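Ankyrin repeat-containing protein YAR1 (Saccharomyces cerevisiae, PDB 4BSZ) is an ankyrin-repeat protein required for a normal rate of cell proliferation and able to bind unfolded protein. Local coordinates at residues Ala60-Glu73 and Asn105-Tyr118. Sequence-based numbering, arbitrary orientation.
Sequences AANGHIETVRYILE and NGKLDVVKLLCDEY
Leu72 lies over one face of the Tyr118 ring. Leu72 CB sits 3.8 Å from the centroid of the Tyr118 ring, 19° off the ring normal, a CH-pi contact. CD1 of Leu72 reaches the CD1 side of the same face and also meets Leu114 CD2 at 3.8 Å. The phenol OH ends beside CG of Glu73. An alanine in place of Tyr118 would probably leave this side of Leu72 without its aromatic cover and open a gap beside Leu72 and Glu73.

One turn back, Leu113 fills the middle of the contact. Its CG is anti to the backbone N (chi1 -174°), which directs the branch at helix 65-73; CD1 and CD2 then meet different partners. Leu113 CD2 packs on Ile65 CD1 at 3.6 Å and on Val68 CG1 at 3.9 Å. CD1 lies over a face of the Arg69 guanidinium. Arg69 NH1 forms a salt bridge with Glu117 OE1 at 3.4 Å; the hydrogen bond within it is weak.

Val110 spreads its methyls between Ala60 and Val68. Val110 CG1 meets Ala60 CB at 3.9 Å. A bend at chi2 lays the Lys107 chain along Gly63, with Lys107 CD 3.8 Å from Gly63 CA. Gly63 has positive phi, which favours glycine, and closes the end of helix 55-61 in a Schellman motif. Helix 55-61 backs Val68 and Leu72, while helix 142-151 covers Val111 and Cys115. The axes of the 65-73 and 108-117 segments approach to 10.0 Å and are 18° from parallel, the side-by-side stacking of equivalent helices in successive ankyrin repeats.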
loop_
_atom_site.group_PDB
_atom_site.type_symbol
_atom_site.label_atom_id
_atom_site.label_comp_id
_atom_site.label_asym_id
_atom_site.label_seq_id
_atom_site.Cartn_x
_atom_site.Cartn_y
_atom_site.Cartn_z
ATOM N N ALA B 60 -25.427 -23.574 33.130
ATOM C CA ALA B 60 -25.204 -22.674 32.008
ATOM C C ALA B 60 -24.042 -23.140 31.138
ATOM O O ALA B 60 -24.105 -23.086 29.907
ATOM C CB ALA B 60 -24.972 -21.260 32.504
ATOM N N ALA B 61 -22.982 -23.598 31.791
ATOM C CA ALA B 61 -21.791 -24.058 31.103
ATOM C C ALA B 61 -22.096 -25.316 30.291
ATOM O O ALA B 61 -21.454 -25.591 29.273
ATOM C CB ALA B 61 -20.703 -24.322 32.111
ATOM N N ASN B 62 -23.096 -26.068 30.742
ATOM C CA ASN B 62 -23.437 -27.343 30.127
ATOM C C ASN B 62 -24.642 -27.317 29.184
ATOM O O ASN B 62 -25.063 -28.361 28.679
ATOM C CB ASN B 62 -23.632 -28.398 31.207
ATOM C CG ASN B 62 -22.333 -28.785 31.872
ATOM O OD1 ASN B 62 -21.251 -28.438 31.394
ATOM N ND2 ASN B 62 -22.428 -29.530 32.971
ATOM N N GLY B 63 -25.197 -26.129 28.963
ATOM C CA GLY B 63 -26.229 -25.930 27.961
ATOM C C GLY B 63 -27.570 -26.574 28.254
ATOM O O GLY B 63 -28.372 -26.769 27.340
ATOM N N HIS B 64 -27.813 -26.895 29.525
ATOM C CA HIS B 64 -29.068 -27.486 29.976
ATOM C C HIS B 64 -30.138 -26.422 30.158
ATOM O O HIS B 64 -30.454 -26.021 31.290
ATOM C CB HIS B 64 -28.858 -28.206 31.301
ATOM C CG HIS B 64 -27.859 -29.318 31.231
ATOM N ND1 HIS B 64 -27.782 -30.182 30.158
ATOM C CD2 HIS B 64 -26.893 -29.706 32.097
ATOM C CE1 HIS B 64 -26.815 -31.056 30.372
ATOM N NE2 HIS B 64 -26.257 -30.787 31.539
ATOM N N ILE B 65 -30.708 -25.992 29.038
ATOM C CA ILE B 65 -31.658 -24.885 29.010
ATOM C C ILE B 65 -32.870 -25.047 29.957
ATOM O O ILE B 65 -33.304 -24.077 30.581
ATOM C CB ILE B 65 -32.117 -24.628 27.563
ATOM C CG1 ILE B 65 -32.902 -23.322 27.456
ATOM C CG2 ILE B 65 -32.907 -25.812 27.037
ATOM C CD1 ILE B 65 -32.046 -22.107 27.522
ATOM N N GLU B 66 -33.399 -26.263 30.085
ATOM C CA GLU B 66 -34.584 -26.471 30.913
ATOM C C GLU B 66 -34.243 -26.352 32.393
ATOM O O GLU B 66 -34.995 -25.782 33.183
ATOM C CB GLU B 66 -35.249 -27.812 30.598
ATOM C CG GLU B 66 -35.844 -27.865 29.201
ATOM C CD GLU B 66 -36.671 -26.628 28.874
ATOM O OE1 GLU B 66 -37.536 -26.253 29.695
ATOM O OE2 GLU B 66 -36.448 -26.022 27.800
ATOM N N THR B 67 -33.089 -26.886 32.757
ATOM C CA THR B 67 -32.581 -26.743 34.106
ATOM C C THR B 67 -32.299 -25.265 34.400
ATOM O O THR B 67 -32.645 -24.759 35.469
ATOM C CB THR B 67 -31.292 -27.544 34.268
ATOM O OG1 THR B 67 -31.455 -28.845 33.680
ATOM C CG2 THR B 67 -30.942 -27.670 35.731
ATOM N N VAL B 68 -31.673 -24.581 33.439
ATOM C CA VAL B 68 -31.348 -23.159 33.586
ATOM C C VAL B 68 -32.594 -22.300 33.802
ATOM O O VAL B 68 -32.631 -21.454 34.691
ATOM C CB VAL B 68 -30.573 -22.607 32.359
ATOM C CG1 VAL B 68 -30.422 -21.087 32.454
ATOM C CG2 VAL B 68 -29.203 -23.279 32.226
ATOM N N ARG B 69 -33.608 -22.517 32.977
ATOM C CA ARG B 69 -34.849 -21.769 33.091
ATOM C C ARG B 69 -35.530 -22.039 34.432
ATOM O O ARG B 69 -36.072 -21.127 35.053
ATOM C CB ARG B 69 -35.780 -22.110 31.932
ATOM C CG ARG B 69 -37.100 -21.398 31.973
ATOM C CD ARG B 69 -37.951 -21.881 30.831
ATOM N NE ARG B 69 -37.318 -21.631 29.539
ATOM C CZ ARG B 69 -37.352 -20.455 28.916
ATOM N NH1 ARG B 69 -37.975 -19.422 29.478
ATOM N NH2 ARG B 69 -36.758 -20.304 27.738
ATOM N N TYR B 70 -35.483 -23.287 34.885
ATOM C CA TYR B 70 -36.068 -23.633 36.173
ATOM C C TYR B 70 -35.376 -22.897 37.313
ATOM O O TYR B 70 -36.025 -22.302 38.168
ATOM C CB TYR B 70 -35.999 -25.138 36.429
ATOM C CG TYR B 70 -36.411 -25.520 37.831
ATOM C CD1 TYR B 70 -37.749 -25.677 38.162
ATOM C CD2 TYR B 70 -35.465 -25.712 38.829
ATOM C CE1 TYR B 70 -38.138 -26.025 39.453
ATOM C CE2 TYR B 70 -35.843 -26.061 40.125
ATOM C CZ TYR B 70 -37.179 -26.217 40.433
ATOM O OH TYR B 70 -37.551 -26.564 41.721
ATOM N N ILE B 71 -34.057 -22.970 37.330
ATOM C CA ILE B 71 -33.277 -22.292 38.347
ATOM C C ILE B 71 -33.651 -20.814 38.392
ATOM O O ILE B 71 -33.858 -20.245 39.461
ATOM C CB ILE B 71 -31.769 -22.456 38.076
ATOM C CG1 ILE B 71 -31.373 -23.923 38.230
ATOM C CG2 ILE B 71 -30.961 -21.568 39.002
ATOM C CD1 ILE B 71 -29.967 -24.240 37.840
ATOM N N LEU B 72 -33.770 -20.200 37.223
ATOM C CA LEU B 72 -34.075 -18.782 37.156
ATOM C C LEU B 72 -35.499 -18.482 37.613
ATOM O O LEU B 72 -35.724 -17.536 38.365
ATOM C CB LEU B 72 -33.828 -18.242 35.745
ATOM C CG LEU B 72 -32.364 -17.982 35.392
ATOM C CD1 LEU B 72 -32.221 -17.634 33.915
ATOM C CD2 LEU B 72 -31.790 -16.882 36.274
ATOM N N GLU B 73 -36.455 -19.285 37.160
ATOM C CA GLU B 73 -37.850 -19.108 37.555
ATOM C C GLU B 73 -38.014 -19.194 39.078
ATOM O O GLU B 73 -38.617 -18.318 39.707
ATOM C CB GLU B 73 -38.739 -20.149 36.868
ATOM C CG GLU B 73 -39.033 -19.859 35.405
ATOM C CD GLU B 73 -39.737 -21.014 34.715
ATOM O OE1 GLU B 73 -39.870 -22.094 35.341
ATOM O OE2 GLU B 73 -40.152 -20.841 33.545
ATOM N N ASN B 105 -18.379 -21.701 26.378
ATOM C CA ASN B 105 -18.805 -22.982 25.838
ATOM C C ASN B 105 -19.792 -22.861 24.688
ATOM O O ASN B 105 -20.315 -23.863 24.203
ATOM C CB ASN B 105 -19.358 -23.874 26.948
ATOM C CG ASN B 105 -18.283 -24.306 27.927
ATOM O OD1 ASN B 105 -17.457 -25.167 27.618
ATOM N ND2 ASN B 105 -18.282 -23.703 29.110
ATOM N N GLY B 106 -20.044 -21.630 24.256
ATOM C CA GLY B 106 -20.863 -21.376 23.083
ATOM C C GLY B 106 -22.287 -21.884 23.154
ATOM O O GLY B 106 -22.830 -22.364 22.160
ATOM N N LYS B 107 -22.897 -21.773 24.328
ATOM C CA LYS B 107 -24.267 -22.215 24.532
ATOM C C LYS B 107 -25.247 -21.080 24.251
ATOM O O LYS B 107 -25.613 -20.331 25.164
ATOM C CB LYS B 107 -24.434 -22.712 25.961
ATOM C CG LYS B 107 -23.425 -23.766 26.347
ATOM C CD LYS B 107 -23.513 -24.988 25.441
ATOM C CE LYS B 107 -22.607 -26.110 25.945
ATOM N NZ LYS B 107 -22.811 -27.388 25.213
ATOM N N LEU B 108 -25.679 -20.968 22.994
ATOM C CA LEU B 108 -26.525 -19.857 22.552
ATOM C C LEU B 108 -27.893 -19.728 23.240
ATOM O O LEU B 108 -28.298 -18.625 23.608
ATOM C CB LEU B 108 -26.710 -19.903 21.035
ATOM C CG LEU B 108 -27.356 -18.677 20.380
ATOM C CD1 LEU B 108 -26.699 -17.405 20.893
ATOM C CD2 LEU B 108 -27.255 -18.768 18.862
ATOM N N ASP B 109 -28.603 -20.843 23.401
ATOM C CA ASP B 109 -29.938 -20.829 24.003
ATOM C C ASP B 109 -29.913 -20.274 25.433
ATOM O O ASP B 109 -30.772 -19.477 25.830
ATOM C CB ASP B 109 -30.550 -22.233 23.969
ATOM C CG ASP B 109 -29.534 -23.327 24.279
ATOM O OD1 ASP B 109 -28.387 -23.004 24.673
ATOM O OD2 ASP B 109 -29.892 -24.519 24.139
ATOM N N VAL B 110 -28.915 -20.702 26.196
ATOM C CA VAL B 110 -28.725 -20.229 27.557
ATOM C C VAL B 110 -28.464 -18.730 27.566
ATOM O O VAL B 110 -29.017 -17.994 28.391
ATOM C CB VAL B 110 -27.542 -20.949 28.215
ATOM C CG1 VAL B 110 -27.086 -20.208 29.450
ATOM C CG2 VAL B 110 -27.926 -22.379 28.544
ATOM N N VAL B 111 -27.624 -18.289 26.631
ATOM C CA VAL B 111 -27.221 -16.891 26.546
ATOM C C VAL B 111 -28.392 -15.972 26.225
ATOM O O VAL B 111 -28.565 -14.928 26.863
ATOM C CB VAL B 111 -26.086 -16.696 25.527
ATOM C CG1 VAL B 111 -25.829 -15.210 25.276
ATOM C CG2 VAL B 111 -24.814 -17.400 26.012
ATOM N N LYS B 112 -29.206 -16.360 25.249
ATOM C CA LYS B 112 -30.407 -15.594 24.939
ATOM C C LYS B 112 -31.360 -15.566 26.140
ATOM O O LYS B 112 -31.972 -14.543 26.432
ATOM C CB LYS B 112 -31.109 -16.156 23.708
ATOM C CG LYS B 112 -30.400 -15.868 22.413
ATOM C CD LYS B 112 -31.241 -16.328 21.241
ATOM C CE LYS B 112 -30.583 -15.987 19.913
ATOM N NZ LYS B 112 -31.443 -16.379 18.757
ATOM N N LEU B 113 -31.475 -16.685 26.842
ATOM C CA LEU B 113 -32.316 -16.729 28.023
ATOM C C LEU B 113 -31.796 -15.771 29.093
ATOM O O LEU B 113 -32.556 -14.983 29.646
ATOM C CB LEU B 113 -32.382 -18.148 28.574
ATOM C CG LEU B 113 -33.347 -18.403 29.727
ATOM C CD1 LEU B 113 -34.770 -18.031 29.347
ATOM C CD2 LEU B 113 -33.264 -19.856 30.101
ATOM N N LEU B 114 -30.497 -15.833 29.371
ATOM C CA LEU B 114 -29.881 -14.975 30.383
ATOM C C LEU B 114 -29.991 -13.486 30.066
ATOM O O LEU B 114 -30.190 -12.663 30.960
ATOM C CB LEU B 114 -28.409 -15.349 30.574
ATOM C CG LEU B 114 -28.138 -16.678 31.277
ATOM C CD1 LEU B 114 -26.656 -16.943 31.409
ATOM C CD2 LEU B 114 -28.789 -16.640 32.641
ATOM N N CYS B 115 -29.863 -13.135 28.795
ATOM C CA CYS B 115 -29.778 -11.730 28.420
ATOM C C CYS B 115 -31.114 -11.106 28.026
ATOM O O CYS B 115 -31.339 -9.925 28.278
ATOM C CB CYS B 115 -28.751 -11.547 27.307
ATOM S SG CYS B 115 -27.089 -12.085 27.764
ATOM N N ASP B 116 -31.995 -11.895 27.414
ATOM C CA ASP B 116 -33.278 -11.386 26.928
ATOM C C ASP B 116 -34.331 -11.328 28.032
ATOM O O ASP B 116 -34.957 -10.291 28.249
ATOM C CB ASP B 116 -33.808 -12.225 25.758
ATOM C CG ASP B 116 -32.926 -12.138 24.519
ATOM O OD1 ASP B 116 -32.244 -11.111 24.325
ATOM O OD2 ASP B 116 -32.926 -13.098 23.721
ATOM N N GLU B 117 -34.522 -12.448 28.724
ATOM C CA GLU B 117 -35.550 -12.547 29.753
ATOM C C GLU B 117 -35.074 -12.078 31.134
ATOM O O GLU B 117 -35.817 -11.423 31.864
ATOM C CB GLU B 117 -36.097 -13.971 29.811
ATOM C CG GLU B 117 -36.522 -14.508 28.455
ATOM C CD GLU B 117 -37.435 -15.720 28.557
ATOM O OE1 GLU B 117 -37.845 -16.073 29.686
ATOM O OE2 GLU B 117 -37.746 -16.319 27.504
ATOM N N TYR B 118 -33.832 -12.391 31.484
ATOM C CA TYR B 118 -33.335 -12.099 32.831
ATOM C C TYR B 118 -32.235 -11.037 32.915
ATOM O O TYR B 118 -31.639 -10.840 33.975
ATOM C CB TYR B 118 -32.917 -13.390 33.533
ATOM C CG TYR B 118 -34.084 -14.339 33.720
ATOM C CD1 TYR B 118 -34.501 -15.158 32.682
ATOM C CD2 TYR B 118 -34.779 -14.401 34.929
ATOM C CE1 TYR B 118 -35.567 -16.024 32.832
ATOM C CE2 TYR B 118 -35.855 -15.273 35.095
ATOM C CZ TYR B 118 -36.244 -16.086 34.038
ATOM O OH TYR B 118 -37.304 -16.966 34.158
#